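Local coordinates for sweet protein mabinlin-2 chain B (Capparis masaikai, PDB 2DS2) that forms one chain of a heat-stable 2S seed storage albumin, a nutrient reserve that also induces a sweet taste, at residues Pro5-Cys10 / Arg53-Ile58; Gln13-Asp18 / Cys59-Ile64; Gln32-Gln37 / Gln43-Leu48. All coordinates share one frame; numbering follows the deposited sequence.

Contact 1. Residues Pro5-Cys10 / Arg53-Ile58; sequences PALRQC and RNLPNI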
ATOM      1  N   PRO B   5     -11.911 -10.672   1.216  1.00 51.19           N
ATOM      2  CA  PRO B   5     -11.401  -9.585   2.088  1.00 54.16           C
ATOM      3  C   PRO B   5     -10.108  -9.015   1.512  1.00 54.98           C
ATOM      4  O   PRO B   5      -9.089  -9.709   1.447  1.00 55.27           O
ATOM      5  CB  PRO B   5     -11.148 -10.190   3.462  1.00 54.88           C
ATOM      6  CG  PRO B   5     -12.033 -11.437   3.424  1.00 60.10           C
ATOM      7  CD  PRO B   5     -11.964 -11.934   1.972  1.00 49.21           C
ATOM      8  N   ALA B   6     -10.154  -7.752   1.097  1.00 53.10           N
ATOM      9  CA  ALA B   6      -8.989  -7.088   0.519  1.00 42.96           C
ATOM     10  C   ALA B   6      -7.851  -6.930   1.527  1.00 37.10           C
ATOM     11  O   ALA B   6      -6.731  -7.372   1.280  1.00 30.06           O
ATOM     12  CB  ALA B   6      -9.390  -5.726  -0.032  1.00 39.46           C
ATOM     13  N   LEU B   7      -8.133  -6.293   2.657  1.00 31.69           N
ATOM     14  CA  LEU B   7      -7.105  -6.093   3.672  1.00 30.69           C
ATOM     15  C   LEU B   7      -6.404  -7.399   4.029  1.00 30.49           C
ATOM     16  O   LEU B   7      -5.177  -7.471   4.036  1.00 28.89           O
ATOM     17  CB  LEU B   7      -7.713  -5.467   4.934  1.00 33.38           C
ATOM     18  CG  LEU B   7      -6.776  -5.127   6.101  1.00 35.29           C
ATOM     19  CD1 LEU B   7      -6.309  -6.400   6.792  1.00 49.18           C
ATOM     20  CD2 LEU B   7      -5.593  -4.305   5.589  1.00 31.01           C
ATOM     21  N   ARG B   8      -7.185  -8.432   4.326  1.00 33.54           N
ATOM     22  CA  ARG B   8      -6.617  -9.724   4.695  1.00 31.88           C
ATOM     23  C   ARG B   8      -5.626 -10.212   3.642  1.00 33.62           C
ATOM     24  O   ARG B   8      -4.481 -10.545   3.961  1.00 33.76           O
ATOM     25  CB  ARG B   8      -7.732 -10.755   4.886  1.00 39.62           C
ATOM     26  CG  ARG B   8      -7.263 -12.063   5.510  1.00 48.69           C
ATOM     27  CD  ARG B   8      -8.400 -13.073   5.579  1.00 58.69           C
ATOM     28  NE  ARG B   8      -8.051 -14.243   6.381  1.00 65.64           N
ATOM     29  CZ  ARG B   8      -8.867 -15.269   6.604  1.00 66.12           C
ATOM     30  NH1 ARG B   8     -10.089 -15.276   6.084  1.00 67.55           N
ATOM     31  NH2 ARG B   8      -8.464 -16.289   7.352  1.00 64.25           N
ATOM     32  N   GLN B   9      -6.064 -10.251   2.387  1.00 29.61           N
ATOM     33  CA  GLN B   9      -5.201 -10.695   1.299  1.00 33.01           C
ATOM     34  C   GLN B   9      -3.979  -9.783   1.221  1.00 30.46           C
ATOM     35  O   GLN B   9      -2.857 -10.246   1.032  1.00 31.12           O
ATOM     36  CB  GLN B   9      -5.948 -10.654  -0.036  1.00 32.03           C
ATOM     37  CG  GLN B   9      -7.164 -11.566  -0.113  1.00 54.57           C
ATOM     38  CD  GLN B   9      -7.862 -11.488  -1.460  1.00 59.38           C
ATOM     39  OE1 GLN B   9      -8.183 -10.401  -1.944  1.00 65.79           O
ATOM     40  NE2 GLN B   9      -8.107 -12.642  -2.070  1.00 64.23           N
ATOM     41  N   CYS B  10      -4.208  -8.483   1.375  1.00 29.69           N
ATOM     42  CA  CYS B  10      -3.121  -7.513   1.321  1.00 26.86           C
ATOM     43  C   CYS B  10      -2.055  -7.838   2.364  1.00 25.00           C
ATOM     44  O   CYS B  10      -0.861  -7.900   2.059  1.00 24.23           O
ATOM     45  CB  CYS B  10      -3.665  -6.093   1.544  1.00 24.72           C
ATOM     46  SG  CYS B  10      -2.369  -4.848   1.850  1.00 24.10           S
ATOM     47  N   ARG B  53       0.967   4.064   3.813  1.00 30.85           N
ATOM     48  CA  ARG B  53       1.979   4.234   4.851  1.00 30.95           C
ATOM     49  C   ARG B  53       1.717   3.445   6.134  1.00 31.43           C
ATOM     50  O   ARG B  53       2.656   2.920   6.741  1.00 34.42           O
ATOM     51  CB  ARG B  53       2.131   5.722   5.200  1.00 31.78           C
ATOM     52  CG  ARG B  53       2.844   6.529   4.132  1.00 43.81           C
ATOM     53  CD  ARG B  53       2.988   8.002   4.492  1.00 41.77           C
ATOM     54  NE  ARG B  53       1.758   8.751   4.252  1.00 46.05           N
ATOM     55  CZ  ARG B  53       1.698  10.076   4.178  1.00 51.79           C
ATOM     56  NH1 ARG B  53       0.540  10.681   3.954  1.00 48.04           N
ATOM     57  NH2 ARG B  53       2.802  10.798   4.325  1.00 56.05           N
ATOM     58  N   ASN B  54       0.449   3.360   6.533  1.00 34.12           N
ATOM     59  CA  ASN B  54       0.056   2.661   7.759  1.00 33.71           C
ATOM     60  C   ASN B  54      -0.085   1.152   7.664  1.00 31.46           C
ATOM     61  O   ASN B  54      -0.192   0.479   8.682  1.00 31.58           O
ATOM     62  CB  ASN B  54      -1.276   3.201   8.291  1.00 33.43           C
ATOM     63  CG  ASN B  54      -1.158   4.593   8.871  1.00 46.44           C
ATOM     64  OD1 ASN B  54      -0.213   4.898   9.599  1.00 48.01           O
ATOM     65  ND2 ASN B  54      -2.133   5.443   8.567  1.00 48.59           N
ATOM     66  N   LEU B  55      -0.099   0.607   6.453  1.00 29.32           N
ATOM     67  CA  LEU B  55      -0.278  -0.826   6.323  1.00 26.08           C
ATOM     68  C   LEU B  55       0.676  -1.711   7.127  1.00 21.85           C
ATOM     69  O   LEU B  55       0.270  -2.763   7.613  1.00 27.53           O
ATOM     70  CB  LEU B  55      -0.270  -1.221   4.844  1.00 22.00           C
ATOM     71  CG  LEU B  55      -1.678  -1.121   4.243  1.00 25.15           C
ATOM     72  CD1 LEU B  55      -1.613  -1.136   2.733  1.00 27.79           C
ATOM     73  CD2 LEU B  55      -2.518  -2.268   4.763  1.00 27.61           C
ATOM     74  N   PRO B  56       1.948  -1.303   7.293  1.00 25.33           N
ATOM     75  CA  PRO B  56       2.819  -2.189   8.073  1.00 29.76           C
ATOM     76  C   PRO B  56       2.273  -2.409   9.484  1.00 30.74           C
ATOM     77  O   PRO B  56       2.362  -3.511  10.031  1.00 30.94           O
ATOM     78  CB  PRO B  56       4.152  -1.450   8.068  1.00 31.72           C
ATOM     79  CG  PRO B  56       4.120  -0.735   6.748  1.00 26.73           C
ATOM     80  CD  PRO B  56       2.719  -0.182   6.732  1.00 26.64           C
ATOM     81  N   ASN B  57       1.699  -1.357  10.063  1.00 31.63           N
ATOM     82  CA  ASN B  57       1.134  -1.443  11.403  1.00 34.99           C
ATOM     83  C   ASN B  57      -0.226  -2.139  11.389  1.00 34.69           C
ATOM     84  O   ASN B  57      -0.520  -2.964  12.254  1.00 39.98           O
ATOM     85  CB  ASN B  57       0.994  -0.047  12.011  1.00 33.25           C
ATOM     86  CG  ASN B  57       2.332   0.601  12.291  1.00 42.64           C
ATOM     87  OD1 ASN B  57       3.258  -0.049  12.781  1.00 48.71           O
ATOM     88  ND2 ASN B  57       2.437   1.892  12.002  1.00 46.69           N
ATOM     89  N   ILE B  58      -1.051  -1.804  10.403  1.00 31.07           N
ATOM     90  CA  ILE B  58      -2.373  -2.398  10.274  1.00 30.32           C
ATOM     91  C   ILE B  58      -2.265  -3.905  10.106  1.00 33.02           C
ATOM     92  O   ILE B  58      -3.125  -4.658  10.573  1.00 34.19           O
ATOM     93  CB  ILE B  58      -3.122  -1.825   9.052  1.00 32.72           C
ATOM     94  CG1 ILE B  58      -3.298  -0.314   9.208  1.00 29.78           C
ATOM     95  CG2 ILE B  58      -4.471  -2.516   8.894  1.00 36.99           C
ATOM     96  CD1 ILE B  58      -3.966   0.351   8.026  1.00 39.00           C
TER

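Contact 2. Residues Gln13-Asp18 / Cys59-Ile64; sequences QLRQVD and CNIPNI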
ATOM      1  N   GLN B  13       0.065 -10.900   1.515  1.00 30.73           N
ATOM      2  CA  GLN B  13       1.077 -10.626   0.504  1.00 32.01           C
ATOM      3  C   GLN B  13       2.230  -9.823   1.086  1.00 31.07           C
ATOM      4  O   GLN B  13       3.394 -10.122   0.836  1.00 31.17           O
ATOM      5  CB  GLN B  13       0.466  -9.848  -0.663  1.00 34.86           C
ATOM      6  CG  GLN B  13      -0.585 -10.612  -1.429  1.00 39.44           C
ATOM      7  CD  GLN B  13      -1.134  -9.818  -2.593  1.00 42.88           C
ATOM      8  OE1 GLN B  13      -1.713  -8.750  -2.410  1.00 45.22           O
ATOM      9  NE2 GLN B  13      -0.952 -10.338  -3.799  1.00 50.13           N
ATOM     10  N   LEU B  14       1.894  -8.796   1.861  1.00 27.85           N
ATOM     11  CA  LEU B  14       2.893  -7.934   2.468  1.00 29.23           C
ATOM     12  C   LEU B  14       3.832  -8.732   3.375  1.00 34.23           C
ATOM     13  O   LEU B  14       5.002  -8.378   3.534  1.00 34.18           O
ATOM     14  CB  LEU B  14       2.200  -6.816   3.260  1.00 35.21           C
ATOM     15  CG  LEU B  14       2.955  -5.499   3.454  1.00 38.33           C
ATOM     16  CD1 LEU B  14       3.321  -4.916   2.092  1.00 34.58           C
ATOM     17  CD2 LEU B  14       2.083  -4.518   4.230  1.00 35.00           C
ATOM     18  N   ARG B  15       3.331  -9.818   3.958  1.00 31.14           N
ATOM     19  CA  ARG B  15       4.164 -10.633   4.837  1.00 32.30           C
ATOM     20  C   ARG B  15       5.136 -11.532   4.084  1.00 32.63           C
ATOM     21  O   ARG B  15       6.047 -12.102   4.684  1.00 35.51           O
ATOM     22  CB  ARG B  15       3.296 -11.486   5.770  1.00 33.51           C
ATOM     23  CG  ARG B  15       2.514 -10.675   6.775  1.00 33.32           C
ATOM     24  CD  ARG B  15       1.796 -11.549   7.795  1.00 39.42           C
ATOM     25  NE  ARG B  15       0.921 -10.746   8.644  1.00 38.63           N
ATOM     26  CZ  ARG B  15      -0.402 -10.691   8.527  1.00 36.25           C
ATOM     27  NH1 ARG B  15      -1.024 -11.403   7.596  1.00 33.32           N
ATOM     28  NH2 ARG B  15      -1.105  -9.905   9.332  1.00 34.46           N
ATOM     29  N   GLN B  16       4.956 -11.651   2.773  1.00 30.67           N
ATOM     30  CA  GLN B  16       5.840 -12.486   1.968  1.00 35.63           C
ATOM     31  C   GLN B  16       7.004 -11.722   1.350  1.00 38.01           C
ATOM     32  O   GLN B  16       7.966 -12.327   0.879  1.00 40.37           O
ATOM     33  CB  GLN B  16       5.057 -13.173   0.855  1.00 38.85           C
ATOM     34  CG  GLN B  16       3.915 -14.034   1.344  1.00 33.32           C
ATOM     35  CD  GLN B  16       3.251 -14.769   0.206  1.00 34.28           C
ATOM     36  OE1 GLN B  16       3.884 -15.577  -0.473  1.00 49.32           O
ATOM     37  NE2 GLN B  16       1.979 -14.487  -0.017  1.00 38.07           N
ATOM     38  N   VAL B  17       6.923 -10.396   1.339  1.00 35.17           N
ATOM     39  CA  VAL B  17       8.000  -9.593   0.773  1.00 40.12           C
ATOM     40  C   VAL B  17       9.092  -9.382   1.819  1.00 40.79           C
ATOM     41  O   VAL B  17       8.821  -9.389   3.020  1.00 35.51           O
ATOM     42  CB  VAL B  17       7.499  -8.205   0.299  1.00 36.53           C
ATOM     43  CG1 VAL B  17       6.379  -8.369  -0.717  1.00 38.42           C
ATOM     44  CG2 VAL B  17       7.035  -7.388   1.483  1.00 41.99           C
ATOM     45  N   ASP B  18      10.328  -9.209   1.361  1.00 40.32           N
ATOM     46  CA  ASP B  18      11.443  -8.977   2.273  1.00 44.36           C
ATOM     47  C   ASP B  18      11.130  -7.738   3.104  1.00 41.71           C
ATOM     48  O   ASP B  18      10.662  -6.732   2.572  1.00 34.24           O
ATOM     49  CB  ASP B  18      12.740  -8.761   1.487  1.00 42.27           C
ATOM     50  CG  ASP B  18      13.401 -10.064   1.075  1.00 53.80           C
ATOM     51  OD1 ASP B  18      12.719 -10.929   0.484  1.00 45.93           O
ATOM     52  OD2 ASP B  18      14.615 -10.221   1.343  1.00 63.74           O
ATOM     53  N   CYS B  59      -1.200  -4.338   9.434  1.00 27.86           N
ATOM     54  CA  CYS B  59      -0.958  -5.750   9.180  1.00 24.24           C
ATOM     55  C   CYS B  59      -0.171  -6.418  10.296  1.00 28.94           C
ATOM     56  O   CYS B  59       0.043  -7.627  10.276  1.00 30.79           O
ATOM     57  CB  CYS B  59      -0.191  -5.918   7.872  1.00 29.16           C
ATOM     58  SG  CYS B  59      -1.168  -5.558   6.386  1.00 29.01           S
ATOM     59  N   ASN B  60       0.265  -5.615  11.259  1.00 37.13           N
ATOM     60  CA  ASN B  60       1.035  -6.103  12.391  1.00 37.01           C
ATOM     61  C   ASN B  60       2.364  -6.736  11.992  1.00 38.19           C
ATOM     62  O   ASN B  60       2.762  -7.771  12.527  1.00 42.29           O
ATOM     63  CB  ASN B  60       0.199  -7.078  13.220  1.00 37.48           C
ATOM     64  CG  ASN B  60      -1.014  -6.406  13.856  1.00 49.82           C
ATOM     65  OD1 ASN B  60      -0.902  -5.335  14.455  1.00 47.90           O
ATOM     66  ND2 ASN B  60      -2.176  -7.039  13.732  1.00 48.82           N
ATOM     67  N   ILE B  61       3.047  -6.106  11.043  1.00 35.00           N
ATOM     68  CA  ILE B  61       4.352  -6.576  10.604  1.00 35.89           C
ATOM     69  C   ILE B  61       5.291  -6.178  11.744  1.00 38.84           C
ATOM     70  O   ILE B  61       5.428  -4.995  12.054  1.00 38.31           O
ATOM     71  CB  ILE B  61       4.804  -5.866   9.310  1.00 38.54           C
ATOM     72  CG1 ILE B  61       3.754  -6.052   8.209  1.00 45.02           C
ATOM     73  CG2 ILE B  61       6.152  -6.407   8.865  1.00 40.80           C
ATOM     74  CD1 ILE B  61       3.469  -7.495   7.865  1.00 39.49           C
ATOM     75  N   PRO B  62       5.946  -7.161  12.380  1.00 40.70           N
ATOM     76  CA  PRO B  62       6.875  -6.974  13.496  1.00 48.63           C
ATOM     77  C   PRO B  62       7.507  -5.599  13.724  1.00 51.13           C
ATOM     78  O   PRO B  62       6.864  -4.697  14.260  1.00 60.38           O
ATOM     79  CB  PRO B  62       7.904  -8.066  13.251  1.00 49.05           C
ATOM     80  CG  PRO B  62       7.029  -9.197  12.843  1.00 45.29           C
ATOM     81  CD  PRO B  62       6.021  -8.549  11.886  1.00 43.78           C
ATOM     82  N   ASN B  63       8.766  -5.443  13.330  1.00 50.87           N
ATOM     83  CA  ASN B  63       9.472  -4.182  13.547  1.00 48.61           C
ATOM     84  C   ASN B  63       9.434  -3.193  12.395  1.00 39.75           C
ATOM     85  O   ASN B  63      10.471  -2.818  11.862  1.00 45.41           O
ATOM     86  CB  ASN B  63      10.927  -4.466  13.922  1.00 55.59           C
ATOM     87  CG  ASN B  63      11.060  -5.087  15.294  1.00 59.59           C
ATOM     88  OD1 ASN B  63      10.802  -4.438  16.307  1.00 65.15           O
ATOM     89  ND2 ASN B  63      11.455  -6.353  15.335  1.00 64.35           N
ATOM     90  N   ILE B  64       8.234  -2.768  12.018  1.00 39.60           N
ATOM     91  CA  ILE B  64       8.069  -1.804  10.942  1.00 39.02           C
ATOM     92  C   ILE B  64       6.886  -0.914  11.273  1.00 39.47           C
ATOM     93  O   ILE B  64       5.771  -1.395  11.466  1.00 45.55           O
ATOM     94  CB  ILE B  64       7.794  -2.490   9.583  1.00 44.67           C
ATOM     95  CG1 ILE B  64       8.920  -3.467   9.252  1.00 47.27           C
ATOM     96  CG2 ILE B  64       7.687  -1.439   8.478  1.00 34.30           C
ATOM     97  CD1 ILE B  64       8.704  -4.236   7.967  1.00 52.70           C
TER
HETATM   98  O   HOH W   1       2.261 -10.262  10.832  1.00 40.31           O

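Contact 3. Residues Gln32-Gln37 / Gln43-Leu48; sequences QVLQRQ and QQLRRL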
ATOM      1  N   GLN B  32       0.357   3.080  -7.878  1.00 21.26           N
ATOM      2  CA  GLN B  32      -0.515   2.367  -8.812  1.00 21.78           C
ATOM      3  C   GLN B  32      -1.956   2.803  -8.648  1.00 27.19           C
ATOM      4  O   GLN B  32      -2.684   2.927  -9.633  1.00 24.98           O
ATOM      5  CB  GLN B  32      -0.405   0.850  -8.621  1.00 20.66           C
ATOM      6  CG  GLN B  32       0.848   0.260  -9.241  1.00 27.06           C
ATOM      7  CD  GLN B  32       0.891   0.470 -10.748  1.00 37.52           C
ATOM      8  OE1 GLN B  32       0.028  -0.019 -11.477  1.00 35.63           O
ATOM      9  NE2 GLN B  32       1.890   1.207 -11.216  1.00 36.94           N
ATOM     10  N   VAL B  33      -2.375   3.041  -7.409  1.00 22.29           N
ATOM     11  CA  VAL B  33      -3.746   3.480  -7.181  1.00 22.39           C
ATOM     12  C   VAL B  33      -3.890   4.908  -7.690  1.00 21.79           C
ATOM     13  O   VAL B  33      -4.881   5.253  -8.331  1.00 24.27           O
ATOM     14  CB  VAL B  33      -4.125   3.433  -5.689  1.00 19.33           C
ATOM     15  CG1 VAL B  33      -5.552   3.975  -5.506  1.00 25.42           C
ATOM     16  CG2 VAL B  33      -4.025   2.007  -5.176  1.00 18.86           C
ATOM     17  N   LEU B  34      -2.891   5.741  -7.419  1.00 20.15           N
ATOM     18  CA  LEU B  34      -2.917   7.132  -7.870  1.00 20.21           C
ATOM     19  C   LEU B  34      -3.025   7.189  -9.392  1.00 22.81           C
ATOM     20  O   LEU B  34      -3.812   7.958  -9.943  1.00 23.28           O
ATOM     21  CB  LEU B  34      -1.638   7.867  -7.423  1.00 22.52           C
ATOM     22  CG  LEU B  34      -1.462   9.353  -7.775  1.00 30.24           C
ATOM     23  CD1 LEU B  34      -1.143   9.540  -9.247  1.00 40.49           C
ATOM     24  CD2 LEU B  34      -2.723  10.112  -7.391  1.00 34.99           C
ATOM     25  N   GLN B  35      -2.240   6.356 -10.063  1.00 22.40           N
ATOM     26  CA  GLN B  35      -2.226   6.322 -11.524  1.00 23.47           C
ATOM     27  C   GLN B  35      -3.483   5.717 -12.153  1.00 23.53           C
ATOM     28  O   GLN B  35      -4.096   6.320 -13.042  1.00 24.33           O
ATOM     29  CB  GLN B  35      -0.997   5.536 -11.994  1.00 26.37           C
ATOM     30  CG  GLN B  35      -1.097   4.996 -13.409  1.00 33.68           C
ATOM     31  CD  GLN B  35       0.017   4.024 -13.741  1.00 39.04           C
ATOM     32  OE1 GLN B  35      -0.190   3.060 -14.480  1.00 39.54           O
ATOM     33  NE2 GLN B  35       1.205   4.271 -13.199  1.00 28.53           N
ATOM     34  N   ARG B  36      -3.862   4.538 -11.674  1.00 24.53           N
ATOM     35  CA  ARG B  36      -5.008   3.794 -12.204  1.00 26.28           C
ATOM     36  C   ARG B  36      -6.402   4.257 -11.807  1.00 27.28           C
ATOM     37  O   ARG B  36      -7.390   3.858 -12.430  1.00 31.23           O
ATOM     38  CB  ARG B  36      -4.872   2.317 -11.830  1.00 27.92           C
ATOM     39  CG  ARG B  36      -3.719   1.596 -12.496  1.00 34.81           C
ATOM     40  CD  ARG B  36      -3.621   0.194 -11.941  1.00 44.83           C
ATOM     41  NE  ARG B  36      -4.941  -0.424 -11.894  1.00 52.69           N
ATOM     42  CZ  ARG B  36      -5.261  -1.460 -11.127  1.00 55.31           C
ATOM     43  NH1 ARG B  36      -4.355  -2.008 -10.329  1.00 49.57           N
ATOM     44  NH2 ARG B  36      -6.497  -1.942 -11.152  1.00 60.00           N
ATOM     45  N   GLN B  37      -6.500   5.078 -10.774  1.00 25.75           N
ATOM     46  CA  GLN B  37      -7.805   5.545 -10.321  1.00 29.27           C
ATOM     47  C   GLN B  37      -7.970   7.049 -10.464  1.00 26.83           C
ATOM     48  O   GLN B  37      -7.007   7.779 -10.677  1.00 25.06           O
ATOM     49  CB  GLN B  37      -8.012   5.179  -8.849  1.00 26.11           C
ATOM     50  CG  GLN B  37      -7.801   3.718  -8.496  1.00 26.82           C
ATOM     51  CD  GLN B  37      -8.760   2.795  -9.213  1.00 26.12           C
ATOM     52  OE1 GLN B  37      -9.893   3.172  -9.513  1.00 29.02           O
ATOM     53  NE2 GLN B  37      -8.316   1.574  -9.481  1.00 27.43           N
ATOM     54  N   GLN B  43      -7.271  16.088  -0.626  1.00 36.37           N
ATOM     55  CA  GLN B  43      -7.738  15.293   0.504  1.00 37.36           C
ATOM     56  C   GLN B  43      -7.654  13.790   0.216  1.00 34.57           C
ATOM     57  O   GLN B  43      -7.108  13.023   1.016  1.00 33.34           O
ATOM     58  CB  GLN B  43      -9.182  15.679   0.851  1.00 45.08           C
ATOM     59  CG  GLN B  43     -10.242  15.144  -0.117  1.00 52.64           C
ATOM     60  CD  GLN B  43     -10.036  15.597  -1.556  1.00 55.71           C
ATOM     61  OE1 GLN B  43     -10.319  14.851  -2.497  1.00 48.72           O
ATOM     62  NE2 GLN B  43      -9.560  16.824  -1.732  1.00 47.13           N
ATOM     63  N   GLN B  44      -8.196  13.370  -0.924  1.00 31.35           N
ATOM     64  CA  GLN B  44      -8.170  11.963  -1.306  1.00 31.58           C
ATOM     65  C   GLN B  44      -6.751  11.452  -1.502  1.00 29.49           C
ATOM     66  O   GLN B  44      -6.438  10.319  -1.139  1.00 29.20           O
ATOM     67  CB  GLN B  44      -8.955  11.735  -2.595  1.00 30.98           C
ATOM     68  CG  GLN B  44     -10.441  11.566  -2.391  1.00 41.08           C
ATOM     69  CD  GLN B  44     -11.089  10.815  -3.536  1.00 49.80           C
ATOM     70  OE1 GLN B  44     -12.273  10.488  -3.487  1.00 57.17           O
ATOM     71  NE2 GLN B  44     -10.312  10.534  -4.576  1.00 45.44           N
ATOM     72  N   LEU B  45      -5.903  12.284  -2.095  1.00 27.90           N
ATOM     73  CA  LEU B  45      -4.515  11.907  -2.323  1.00 29.47           C
ATOM     74  C   LEU B  45      -3.863  11.646  -0.972  1.00 30.67           C
ATOM     75  O   LEU B  45      -3.120  10.678  -0.801  1.00 30.60           O
ATOM     76  CB  LEU B  45      -3.766  13.028  -3.046  1.00 28.04           C
ATOM     77  CG  LEU B  45      -2.302  12.741  -3.390  1.00 30.88           C
ATOM     78  CD1 LEU B  45      -2.235  11.599  -4.387  1.00 37.31           C
ATOM     79  CD2 LEU B  45      -1.644  13.984  -3.959  1.00 34.67           C
ATOM     80  N   ARG B  46      -4.151  12.515  -0.010  1.00 30.35           N
ATOM     81  CA  ARG B  46      -3.592  12.371   1.325  1.00 33.94           C
ATOM     82  C   ARG B  46      -4.002  11.048   1.959  1.00 26.90           C
ATOM     83  O   ARG B  46      -3.163  10.321   2.481  1.00 30.56           O
ATOM     84  CB  ARG B  46      -4.055  13.524   2.220  1.00 36.15           C
ATOM     85  CG  ARG B  46      -3.666  13.373   3.678  1.00 42.46           C
ATOM     86  CD  ARG B  46      -4.489  14.313   4.549  1.00 52.49           C
ATOM     87  NE  ARG B  46      -5.921  14.060   4.397  1.00 47.02           N
ATOM     88  CZ  ARG B  46      -6.799  14.953   3.948  1.00 52.91           C
ATOM     89  NH1 ARG B  46      -6.398  16.174   3.607  1.00 38.49           N
ATOM     90  NH2 ARG B  46      -8.077  14.620   3.832  1.00 50.33           N
ATOM     91  N   ARG B  47      -5.296  10.750   1.918  1.00 25.78           N
ATOM     92  CA  ARG B  47      -5.816   9.523   2.507  1.00 27.33           C
ATOM     93  C   ARG B  47      -5.239   8.291   1.823  1.00 26.20           C
ATOM     94  O   ARG B  47      -4.981   7.281   2.464  1.00 26.77           O
ATOM     95  CB  ARG B  47      -7.344   9.505   2.428  1.00 31.63           C
ATOM     96  CG  ARG B  47      -8.027  10.134   3.645  1.00 38.56           C
ATOM     97  CD  ARG B  47      -8.996  11.232   3.258  1.00 49.37           C
ATOM     98  NE  ARG B  47     -10.099  10.755   2.429  1.00 46.22           N
ATOM     99  CZ  ARG B  47     -11.008  11.554   1.879  1.00 53.16           C
ATOM    100  NH1 ARG B  47     -11.983  11.051   1.133  1.00 52.43           N
ATOM    101  NH2 ARG B  47     -10.941  12.862   2.076  1.00 57.05           N
ATOM    102  N   LEU B  48      -5.046   8.386   0.514  1.00 27.87           N
ATOM    103  CA  LEU B  48      -4.482   7.273  -0.246  1.00 23.78           C
ATOM    104  C   LEU B  48      -3.122   6.911   0.353  1.00 19.76           C
ATOM    105  O   LEU B  48      -2.884   5.770   0.756  1.00 22.87           O
ATOM    106  CB  LEU B  48      -4.320   7.686  -1.712  1.00 26.73           C
ATOM    107  CG  LEU B  48      -3.763   6.686  -2.733  1.00 28.33           C
ATOM    108  CD1 LEU B  48      -3.978   7.253  -4.125  1.00 30.80           C
ATOM    109  CD2 LEU B  48      -2.279   6.446  -2.506  1.00 28.60           C
TER

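Contact 1. Residues Pro5-Cys10 / Arg53-Ile58
Helix 6-10 and helix 53-58 cross almost at right angles, at -83°, with their axes 11.3 Å apart, so that Leu7 and Cys10 meet Leu55 and Ile58 through side-chain atoms alone. The pairing is part of the disulfide-linked helical bundle of 2S albumins, members of the prolamin clan: the first helix of this chain lies across the C-terminal end of the last. Leu7 serves both partners with a single methyl. With its CG anti to the backbone N (chi1 -178°), CD2 is carried to Leu55 CD2 at 3.8 Å, the two leucines running side by side with opposed senses. That same Leu7 CD2 lies 3.9 Å from Ile58 CG2, the branch methyl one helical turn further along, so it nestles between two side chains of the opposing helix.

Cys10 supplies the other half of the contact. Its side chain leaves the backbone toward helix 53-58, and its sulfur faces the forked end of Leu55. The opposing helix is kinked at Pro56, which has no amide hydrogen to give to the turn before, and Ile58 N picks the helix up again with a bond to Asn54 O. Behind Leu55 stands Leu26 of helix 22-36, while aromatic packing from the partner chain reaches Leu7 and Leu55. Cys10 is itself joined to that partner chain by a disulfide. An interchain bridge is thus bedded against the apolar interior of this chain: Leu55 presents both of its methyls to the sulfur, CD1 and CD2 each lying 3.9 Å from Cys10 SG.

Contact 2. Residues Gln13-Asp18 / Cys59-Ile64
The NH2 of Arg15 donates to the carbonyl oxygen of Cys59 at 2.7 Å, the one direct hydrogen bond between the two segments. It is bent, with an angle of 140° at the hydrogen, and the acceptor sits at the edge of the guanidinium but 27° out of its plane. A water makes a second, indirect link: Arg15 NE donates to it at 2.6 Å, and the water in turn donates to Asn60 O at 3.1 Å. The arginine therefore addresses two successive carbonyls where helix 42-58 ends in a Schellman motif, Asn60 taking the positive phi (62°) that turns the chain away.

To get there the side chain runs fully extended from CG to NE and passes obliquely over Ile61, whose CD1 touches the Arg15 CG methylene at 3.5 Å. The apolar stem is thus partly covered, at its CG, while the charged head stays on the outer side. One residue earlier, Leu14 turns inward, and its CD2 rests 4.0 Å from Cys59 SG. That sulfur is bonded to Cys11 on helix 6-14, so the disulfide and the arginine clamp the same two elements together. Deeper still, Leu14 also packs on Val25 and Leu26 of helix 22-36.

A cation set against the carbonyl end of a helix is electrostatically apt, since the partial negative charge gathered there should be eased by it. The chemistry implies a polar latch at the surface laid over a covalent and apolar joint beneath.

Contact 3. Residues Gln32-Gln37 / Gln43-Leu48
Apolar packing carries this roughly antiparallel helix pair, in which Leu34 and Val33 of helix 32-36 face Leu45 and Leu48 of helix 43-48. The segment axes stand 10.9 Å apart at an angle of 148°. The tightest touch is Leu34 CD2 against Leu45 CD1, 3.4 Å and closer than ordinary van der Waals contact; the two leucines cross obliquely. Leu48 goes deeper. Extended straight out from its helix (chi1 -179°, chi2 169°), it pushes CD1 between two neighbouring residues, meeting Val33 CG1 at 3.9 Å and Leu34 CB at 4.1 Å.

Contact with the main chain is the second kind: the same methyl, Leu48 CD1, comes within 3.8 Å of the backbone N of Leu34, so this leucine abuts the helix itself as well as its side chains.

The two segments are the adjoining ends of helix 22-36 and helix 42-58, making a helical hairpin. In the short connection between them Ile39 touches Leu34, Leu45 and Leu48, extending the apolar seam into the connection, while the partner chain packs on Gln32 and Gln37 of one helix and Gln44 and Arg47 of the other.

Overall arrangement
Helix 42-58 and the loop that follows it tie the three contacts together. Contact 3 closes its N-terminal end against helix 22-36, and contact 1 sets its C-terminal end across helix 6-14. Contacts 1 and 2 adjoin, with centres 9 Å apart: the probable hydrogen bond from Ile61 N to Pro56 O, 2.9 Å, leads from one to the other, and Leu14 CD2 packs on Leu55 CB. Contacts 2 and 3 lie on opposite sides of the chain's centre, about 22 Å apart between centres. In sequence, contact 3 is nested inside the loops closed by both others, a hairpin of helices within a larger closure that the Cys11-Cys59 disulfide reinforces.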